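Local coordinates for protein thymidylate kinase (Ehrlichia chaffeensis, PDB 3LD9) that probably phosphorylates dTMP to dTDP with ATP as the phosphate donor, a step shared by the de novo and salvage routes to dTTP, at residues 90-95 against 136-141. Residues are numbered along the deposited sequence; the frame is centred on the assembly and turned at random.
Sequences AMRREH and QLNDLV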
loop_
_atom_site.group_PDB
_atom_site.type_symbol
_atom_site.label_atom_id
_atom_site.label_comp_id
_atom_site.label_asym_id
_atom_site.label_seq_id
_atom_site.Cartn_x
_atom_site.Cartn_y
_atom_site.Cartn_z
ATOM N N ALA A 90 10.163 9.423 6.461
ATOM C CA ALA A 90 9.443 8.140 6.458
ATOM C C ALA A 90 8.808 7.800 5.090
ATOM O O ALA A 90 8.907 6.689 4.607
ATOM C CB ALA A 90 8.371 8.135 7.549
ATOM N N MET A 91 8.178 8.778 4.476
ATOM C CA MET A 91 7.518 8.592 3.170
ATOM C C MET A 91 8.552 8.320 2.087
ATOM O O MET A 91 8.341 7.484 1.191
ATOM C CB MET A 91 6.695 9.845 2.825
ATOM C CG MET A 91 5.506 10.041 3.761
ATOM S SD MET A 91 4.761 11.698 3.756
ATOM C CE MET A 91 3.832 11.518 2.261
ATOM N N ARG A 92 9.673 9.029 2.180
ATOM C CA ARG A 92 10.828 8.843 1.265
ATOM C C ARG A 92 11.360 7.409 1.347
ATOM O O ARG A 92 11.583 6.766 0.326
ATOM C CB ARG A 92 11.947 9.816 1.588
ATOM C CG ARG A 92 13.197 9.600 0.711
ATOM C CD ARG A 92 14.082 10.831 0.662
ATOM N NE ARG A 92 13.266 11.930 0.191
ATOM C CZ ARG A 92 13.301 13.176 0.603
ATOM N NH1 ARG A 92 14.168 13.598 1.498
ATOM N NH2 ARG A 92 12.421 14.017 0.080
ATOM N N ARG A 93 11.467 6.890 2.560
ATOM C CA ARG A 93 11.867 5.494 2.747
ATOM C C ARG A 93 10.907 4.550 2.040
ATOM O O ARG A 93 11.329 3.688 1.274
ATOM C CB ARG A 93 11.975 5.126 4.239
ATOM C CG ARG A 93 12.417 3.691 4.524
ATOM C CD ARG A 93 13.748 3.366 3.887
ATOM N NE ARG A 93 14.068 1.960 4.079
ATOM C CZ ARG A 93 15.109 1.350 3.503
ATOM N NH1 ARG A 93 15.918 1.998 2.697
ATOM N NH2 ARG A 93 15.347 0.080 3.736
ATOM N N GLU A 94 9.622 4.717 2.292
ATOM C CA GLU A 94 8.607 3.906 1.617
ATOM C C GLU A 94 8.720 3.972 0.087
ATOM O O GLU A 94 8.685 2.942 -0.618
ATOM C CB GLU A 94 7.200 4.358 2.023
ATOM C CG GLU A 94 6.601 3.688 3.267
ATOM C CD GLU A 94 6.555 2.171 3.202
ATOM O OE1 GLU A 94 7.465 1.524 3.788
ATOM O OE2 GLU A 94 5.615 1.623 2.566
ATOM N N HIS A 95 8.833 5.191 -0.407
ATOM C CA HIS A 95 8.890 5.459 -1.829
ATOM C C HIS A 95 10.146 4.867 -2.449
ATOM O O HIS A 95 10.111 4.276 -3.528
ATOM C CB HIS A 95 8.859 6.951 -2.030
ATOM C CG HIS A 95 8.740 7.394 -3.453
ATOM N ND1 HIS A 95 9.259 8.587 -3.887
ATOM C CD2 HIS A 95 8.130 6.838 -4.520
ATOM C CE1 HIS A 95 8.959 8.755 -5.162
ATOM N NE2 HIS A 95 8.276 7.703 -5.576
ATOM N N GLN A 136 22.002 13.169 7.057
ATOM C CA GLN A 136 22.063 11.867 7.707
ATOM C C GLN A 136 20.745 11.092 7.525
ATOM O O GLN A 136 20.778 9.905 7.265
ATOM C CB GLN A 136 22.376 11.992 9.208
ATOM C CG GLN A 136 23.793 12.459 9.570
ATOM C CD GLN A 136 23.952 12.675 11.081
ATOM O OE1 GLN A 136 23.072 12.309 11.871
ATOM N NE2 GLN A 136 25.072 13.266 11.484
ATOM N N LEU A 137 19.615 11.772 7.700
ATOM C CA LEU A 137 18.306 11.162 7.575
ATOM C C LEU A 137 18.069 10.659 6.158
ATOM O O LEU A 137 17.619 9.540 5.960
ATOM C CB LEU A 137 17.225 12.153 7.989
ATOM C CG LEU A 137 17.109 12.399 9.501
ATOM C CD1 LEU A 137 16.107 13.535 9.805
ATOM C CD2 LEU A 137 16.733 11.130 10.213
ATOM N N ASN A 138 18.415 11.483 5.167
ATOM C CA ASN A 138 18.373 11.079 3.777
ATOM C C ASN A 138 19.279 9.884 3.492
ATOM O O ASN A 138 18.842 8.936 2.840
ATOM C CB ASN A 138 18.733 12.244 2.845
ATOM C CG ASN A 138 17.597 13.232 2.667
ATOM O OD1 ASN A 138 16.416 12.882 2.786
ATOM N ND2 ASN A 138 17.951 14.482 2.364
ATOM N N ASP A 139 20.523 9.894 3.978
ATOM C CA ASP A 139 21.402 8.749 3.707
ATOM C C ASP A 139 20.953 7.501 4.443
ATOM O O ASP A 139 21.283 6.390 4.036
ATOM C CB ASP A 139 22.867 9.005 4.066
ATOM C CG ASP A 139 23.805 7.941 3.446
ATOM O OD1 ASP A 139 24.688 7.451 4.163
ATOM O OD2 ASP A 139 23.630 7.561 2.245
ATOM N N LEU A 140 20.241 7.695 5.550
ATOM C CA LEU A 140 19.690 6.597 6.289
ATOM C C LEU A 140 18.641 5.905 5.436
ATOM O O LEU A 140 18.544 4.693 5.470
ATOM C CB LEU A 140 19.052 7.083 7.611
ATOM C CG LEU A 140 18.408 6.023 8.501
ATOM C CD1 LEU A 140 19.486 5.130 9.182
ATOM C CD2 LEU A 140 17.534 6.692 9.530
ATOM N N VAL A 141 17.868 6.663 4.660
ATOM C CA VAL A 141 16.701 6.069 3.955
ATOM C C VAL A 141 16.890 5.691 2.506
ATOM O O VAL A 141 16.086 4.942 1.968
ATOM C CB VAL A 141 15.433 6.900 4.136
ATOM C CG1 VAL A 141 15.121 7.034 5.641
ATOM C CG2 VAL A 141 15.530 8.246 3.471
#
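V141 sits between the stems of R92 and R93, and the two arginines reach past it on diverging courses to polar atoms of helix 131-141. Its CG2 lies 3.9 Å from CG of R92, which passes nearly perpendicular to it, while its CB lies 3.9 Å from CB of R93, which runs alongside, the two pointing opposite ways. A short branched residue suits this place: CA atoms of R93 and V141 are only 5.0 Å apart, and the two methyls serve different arginines, CG1 turned to R93 and CG2 to R92. Arginine suits the other side, its long aliphatic stem carrying the guanidinium beyond the valine.

R92 runs out nearly straight, then bends at chi3 (-56°), which swings its guanidinium to N138. NH1 gives a hydrogen bond to OD1 of N138 at 2.7 Å; the oxygen lies at the guanidinium edge, in its plane, but the amide plane is turned 50° against it and the N-H points somewhat off line. The short asparagine offers a neutral acceptor. NH1 also bonds T119, NH2 makes a salt bridge to E59, and F115 provides a cation-pi contact, so the buried guanidinium is gripped by several partners.

R93 bends earlier, at chi2, and follows the end of helix 131-141. Its NH1 meets the carbonyl O of V141 at 3.0 Å, again at the guanidinium edge, although the donor stands above the carbonyl plane. Its stronger partner is D80 of the second subunit, which forms a salt bridge with NE.

The axes of segments 90-95 and 136-141, 26° apart, belong to helices of a P-loop kinase fold; the R92 side chain lies about 11 Å from that of K34, predicted to bind ATP. Donation to the last-turn carbonyl would probably offset the negative end of that helix dipole, while R93 links the contact to the subunit interface and R92 ties it to E59.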